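Local coordinates for nucleoside-triphosphatase THEP1 (Aquifex aeolicus, PDB 1YE8), which hydrolyses nucleoside triphosphates, among them ATP, GTP, CTP, TTP and UTP, to the diphosphate and phosphate, and has no kinase activity, at residues 1-13 with 149-162. Residues are numbered along the deposited sequence; the frame is centred on the assembly and turned at random.
Sequences MKIIITGEPGVGK and IRRLPGAVLIELTP. With NA (sodium ion), chain C; PO4 (phosphate ion), chain E.
In the parallel sheet of this RecA-like P-loop NTPase, strand 2-6, which runs into the Walker A loop, pairs with the outermost strand 156-159. Five nearly straight backbone bonds join the strands, from Val-156 N to Lys-2 O (2.8 Å) through to Leu-160 N on Thr-6 O. On the face of Ile-4 and Thr-6 lies the end of helix 144-150, and the turn from Leu-152 to Ala-155 leads from it into strand 156-159. With CG1 beside its own backbone N (chi1 -57°) and the chain then extended, Ile-4 pushes CD1 between Ile-149 CG2 (3.5 Å) and Ala-155 CB (3.6 Å), while its CG2 meets Leu-157 CD1. Cutting Ile-4 back to an alanine removes CD1 and CG2, which would probably open a gap between Ile-149, Ala-155 and Leu-157 and leave Ile-149 CG2 without the methyl it packs on. Arg-150 NH1 reaches Thr-6 OG1 edge-on in a weak bond (3.4 Å); its NE forms a salt bridge to Asp-141, and OG1 also bonds Ile-137 O. Farther on, Leu-160 CD2 packs against Gly-12 O (3.5 Å) of the loop, whose amides of Gly-10, Gly-12 and Lys-13 hold a phosphate ion. A water links Glu-8 N to Leu-160 O, donating to the latter at 2.6 Å.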
# COMPACT_ATOMS: atom_id res chain seq x y z
N MSE A 1 11.67 -10.10 2.30
CA MSE A 1 10.61 -10.58 1.36
C MSE A 1 9.72 -9.38 0.98
O MSE A 1 9.20 -8.70 1.86
CB MSE A 1 9.80 -11.69 2.03
CG MSE A 1 8.56 -12.17 1.29
SE MSE A 1 9.02 -13.26 -0.24
CE MSE A 1 10.13 -14.62 0.59
N LYS A 2 9.59 -9.11 -0.32
CA LYS A 2 8.73 -8.01 -0.81
C LYS A 2 7.62 -8.65 -1.63
O LYS A 2 7.91 -9.32 -2.63
CB LYS A 2 9.49 -7.02 -1.71
CG LYS A 2 10.77 -6.38 -1.16
CD LYS A 2 10.46 -5.39 -0.05
CE LYS A 2 11.65 -4.60 0.47
NZ LYS A 2 12.78 -5.46 0.91
N ILE A 3 6.38 -8.49 -1.19
CA ILE A 3 5.22 -9.00 -1.93
C ILE A 3 4.55 -7.81 -2.60
O ILE A 3 4.09 -6.89 -1.89
CB ILE A 3 4.18 -9.67 -0.97
CG1 ILE A 3 4.83 -10.73 -0.05
CG2 ILE A 3 3.01 -10.24 -1.77
CD1 ILE A 3 5.33 -11.94 -0.79
N ILE A 4 4.50 -7.81 -3.93
CA ILE A 4 3.89 -6.72 -4.69
C ILE A 4 2.64 -7.27 -5.35
O ILE A 4 2.70 -8.17 -6.19
CB ILE A 4 4.86 -6.18 -5.76
CG1 ILE A 4 6.16 -5.71 -5.11
CG2 ILE A 4 4.19 -5.04 -6.53
CD1 ILE A 4 7.20 -5.21 -6.04
N ILE A 5 1.49 -6.71 -4.97
CA ILE A 5 0.19 -7.14 -5.48
C ILE A 5 -0.32 -6.10 -6.46
O ILE A 5 -0.43 -4.91 -6.15
CB ILE A 5 -0.82 -7.33 -4.33
CG1 ILE A 5 -0.32 -8.37 -3.33
CG2 ILE A 5 -2.21 -7.71 -4.89
CD1 ILE A 5 -0.98 -8.27 -1.96
N THR A 6 -0.63 -6.55 -7.67
CA THR A 6 -1.16 -5.67 -8.70
C THR A 6 -2.43 -6.27 -9.29
O THR A 6 -2.80 -7.39 -8.94
CB THR A 6 -0.04 -5.37 -9.73
OG1 THR A 6 -0.43 -4.29 -10.59
CG2 THR A 6 0.29 -6.58 -10.66
N GLY A 7 -3.12 -5.51 -10.13
CA GLY A 7 -4.33 -6.02 -10.74
C GLY A 7 -5.28 -4.89 -11.07
O GLY A 7 -5.04 -3.74 -10.71
N GLU A 8 -6.38 -5.23 -11.74
CA GLU A 8 -7.31 -4.21 -12.23
C GLU A 8 -7.98 -3.47 -11.08
O GLU A 8 -8.14 -4.02 -9.99
CB GLU A 8 -8.37 -4.84 -13.15
CG GLU A 8 -7.86 -5.70 -14.33
CD GLU A 8 -6.98 -4.96 -15.37
OE1 GLU A 8 -7.26 -3.75 -15.59
OE2 GLU A 8 -6.05 -5.60 -15.98
N PRO A 9 -8.37 -2.20 -11.29
CA PRO A 9 -9.17 -1.49 -10.29
C PRO A 9 -10.40 -2.32 -9.93
O PRO A 9 -11.04 -2.83 -10.85
CB PRO A 9 -9.59 -0.21 -11.02
CG PRO A 9 -8.58 -0.02 -12.08
CD PRO A 9 -8.13 -1.38 -12.50
N GLY A 10 -10.70 -2.48 -8.65
CA GLY A 10 -11.88 -3.19 -8.22
C GLY A 10 -11.75 -4.69 -8.05
O GLY A 10 -12.68 -5.34 -7.56
N VAL A 11 -10.59 -5.26 -8.41
CA VAL A 11 -10.40 -6.71 -8.34
C VAL A 11 -10.30 -7.26 -6.90
O VAL A 11 -10.54 -8.44 -6.68
CB VAL A 11 -9.20 -7.19 -9.20
CG1 VAL A 11 -7.86 -6.91 -8.52
CG2 VAL A 11 -9.34 -8.68 -9.53
N GLY A 12 -9.93 -6.40 -5.95
CA GLY A 12 -9.85 -6.82 -4.56
C GLY A 12 -8.49 -6.73 -3.89
O GLY A 12 -8.22 -7.48 -2.95
N LYS A 13 -7.63 -5.82 -4.36
CA LYS A 13 -6.29 -5.68 -3.78
C LYS A 13 -6.33 -5.26 -2.30
O LYS A 13 -5.67 -5.88 -1.48
CB LYS A 13 -5.42 -4.71 -4.58
CG LYS A 13 -5.18 -5.16 -6.03
CD LYS A 13 -4.05 -4.40 -6.71
CE LYS A 13 -4.26 -2.90 -6.82
NZ LYS A 13 -5.22 -2.57 -7.89
N ILE A 149 8.74 -0.06 -8.97
CA ILE A 149 8.32 -1.10 -8.04
C ILE A 149 7.89 -2.38 -8.79
O ILE A 149 8.20 -3.49 -8.35
CB ILE A 149 7.21 -0.58 -7.06
CG1 ILE A 149 7.76 0.58 -6.18
CG2 ILE A 149 6.64 -1.72 -6.23
CD1 ILE A 149 9.18 0.42 -5.66
N ARG A 150 7.22 -2.22 -9.92
CA ARG A 150 6.82 -3.39 -10.71
C ARG A 150 8.04 -4.23 -11.09
O ARG A 150 7.96 -5.46 -11.09
CB ARG A 150 6.04 -2.96 -11.95
CG ARG A 150 5.36 -4.13 -12.65
CD ARG A 150 4.69 -3.77 -13.98
NE ARG A 150 3.89 -2.55 -13.86
CZ ARG A 150 2.75 -2.44 -13.18
NH1 ARG A 150 2.17 -3.51 -12.63
NH2 ARG A 150 2.16 -1.26 -13.11
N ARG A 151 9.15 -3.57 -11.39
CA ARG A 151 10.37 -4.28 -11.78
C ARG A 151 11.38 -4.50 -10.64
O ARG A 151 12.52 -4.87 -10.89
CB ARG A 151 11.00 -3.64 -13.03
CG ARG A 151 11.70 -2.32 -12.84
CD ARG A 151 12.09 -1.65 -14.16
NE ARG A 151 11.23 -2.05 -15.28
CZ ARG A 151 11.30 -1.55 -16.51
NH1 ARG A 151 12.20 -0.61 -16.81
NH2 ARG A 151 10.48 -1.99 -17.46
N LEU A 152 10.96 -4.32 -9.39
CA LEU A 152 11.85 -4.48 -8.24
C LEU A 152 12.51 -5.87 -8.23
O LEU A 152 11.81 -6.86 -8.11
CB LEU A 152 11.06 -4.26 -6.95
CG LEU A 152 11.83 -4.19 -5.63
CD1 LEU A 152 12.75 -2.98 -5.61
CD2 LEU A 152 10.86 -4.16 -4.48
N PRO A 153 13.84 -5.95 -8.35
CA PRO A 153 14.51 -7.26 -8.31
C PRO A 153 14.24 -8.04 -7.02
O PRO A 153 14.24 -7.45 -5.94
CB PRO A 153 15.99 -6.89 -8.41
CG PRO A 153 15.98 -5.63 -9.16
CD PRO A 153 14.79 -4.86 -8.62
N GLY A 154 14.02 -9.36 -7.13
CA GLY A 154 13.84 -10.22 -5.97
C GLY A 154 12.42 -10.23 -5.41
O GLY A 154 12.07 -11.05 -4.57
N ALA A 155 11.58 -9.31 -5.88
CA ALA A 155 10.23 -9.22 -5.35
C ALA A 155 9.35 -10.35 -5.86
O ALA A 155 9.60 -10.96 -6.92
CB ALA A 155 9.60 -7.87 -5.68
N VAL A 156 8.30 -10.61 -5.11
CA VAL A 156 7.26 -11.54 -5.52
C VAL A 156 6.18 -10.66 -6.15
O VAL A 156 5.63 -9.80 -5.48
CB VAL A 156 6.70 -12.30 -4.31
CG1 VAL A 156 5.50 -13.19 -4.70
CG2 VAL A 156 7.80 -13.12 -3.64
N LEU A 157 5.92 -10.84 -7.44
CA LEU A 157 4.93 -10.01 -8.14
C LEU A 157 3.70 -10.88 -8.42
O LEU A 157 3.79 -11.90 -9.11
CB LEU A 157 5.51 -9.43 -9.44
CG LEU A 157 4.54 -8.57 -10.27
CD1 LEU A 157 4.10 -7.27 -9.56
CD2 LEU A 157 5.17 -8.22 -11.62
N ILE A 158 2.56 -10.47 -7.86
CA ILE A 158 1.32 -11.23 -8.00
C ILE A 158 0.28 -10.40 -8.71
O ILE A 158 -0.05 -9.29 -8.28
CB ILE A 158 0.81 -11.67 -6.62
CG1 ILE A 158 1.70 -12.81 -6.09
CG2 ILE A 158 -0.66 -12.16 -6.68
CD1 ILE A 158 1.69 -12.97 -4.61
N GLU A 159 -0.22 -10.92 -9.84
CA GLU A 159 -1.32 -10.29 -10.55
C GLU A 159 -2.60 -10.89 -10.04
O GLU A 159 -2.95 -12.05 -10.35
CB GLU A 159 -1.19 -10.46 -12.07
CG GLU A 159 -2.26 -9.68 -12.85
CD GLU A 159 -1.91 -9.38 -14.30
OE1 GLU A 159 -0.78 -9.62 -14.75
OE2 GLU A 159 -2.78 -8.84 -14.99
N LEU A 160 -3.31 -10.12 -9.22
CA LEU A 160 -4.54 -10.58 -8.56
C LEU A 160 -5.67 -10.55 -9.56
O LEU A 160 -5.86 -9.53 -10.25
CB LEU A 160 -4.85 -9.66 -7.38
CG LEU A 160 -5.97 -10.16 -6.46
CD1 LEU A 160 -5.59 -11.48 -5.80
CD2 LEU A 160 -6.29 -9.11 -5.40
N THR A 161 -6.43 -11.64 -9.64
CA THR A 161 -7.54 -11.76 -10.59
C THR A 161 -8.76 -12.38 -9.92
O THR A 161 -8.65 -12.94 -8.83
CB THR A 161 -7.16 -12.67 -11.78
OG1 THR A 161 -6.98 -14.01 -11.29
CG2 THR A 161 -5.81 -12.28 -12.39
N PRO A 162 -9.93 -12.34 -10.57
CA PRO A 162 -11.10 -13.04 -10.02
C PRO A 162 -10.87 -14.55 -9.87
O PRO A 162 -11.50 -15.17 -9.00
CB PRO A 162 -12.20 -12.73 -11.04
CG PRO A 162 -11.74 -11.44 -11.68
CD PRO A 162 -10.25 -11.63 -11.82
NA NA C . -7.49 -3.09 -7.80
P PO4 E . -9.23 -3.06 -5.32
O1 PO4 E . -8.37 -2.63 -4.14
O2 PO4 E . -10.45 -3.84 -4.94
O3 PO4 E . -8.36 -3.94 -6.19
O4 PO4 E . -9.65 -1.85 -6.12
O HOH W 1 11.27 -10.90 -1.97
O HOH W 2 -6.77 -8.04 -12.24
O HOH W 3 -5.03 -7.54 -14.16
O HOH W 4 -6.38 -0.85 -6.17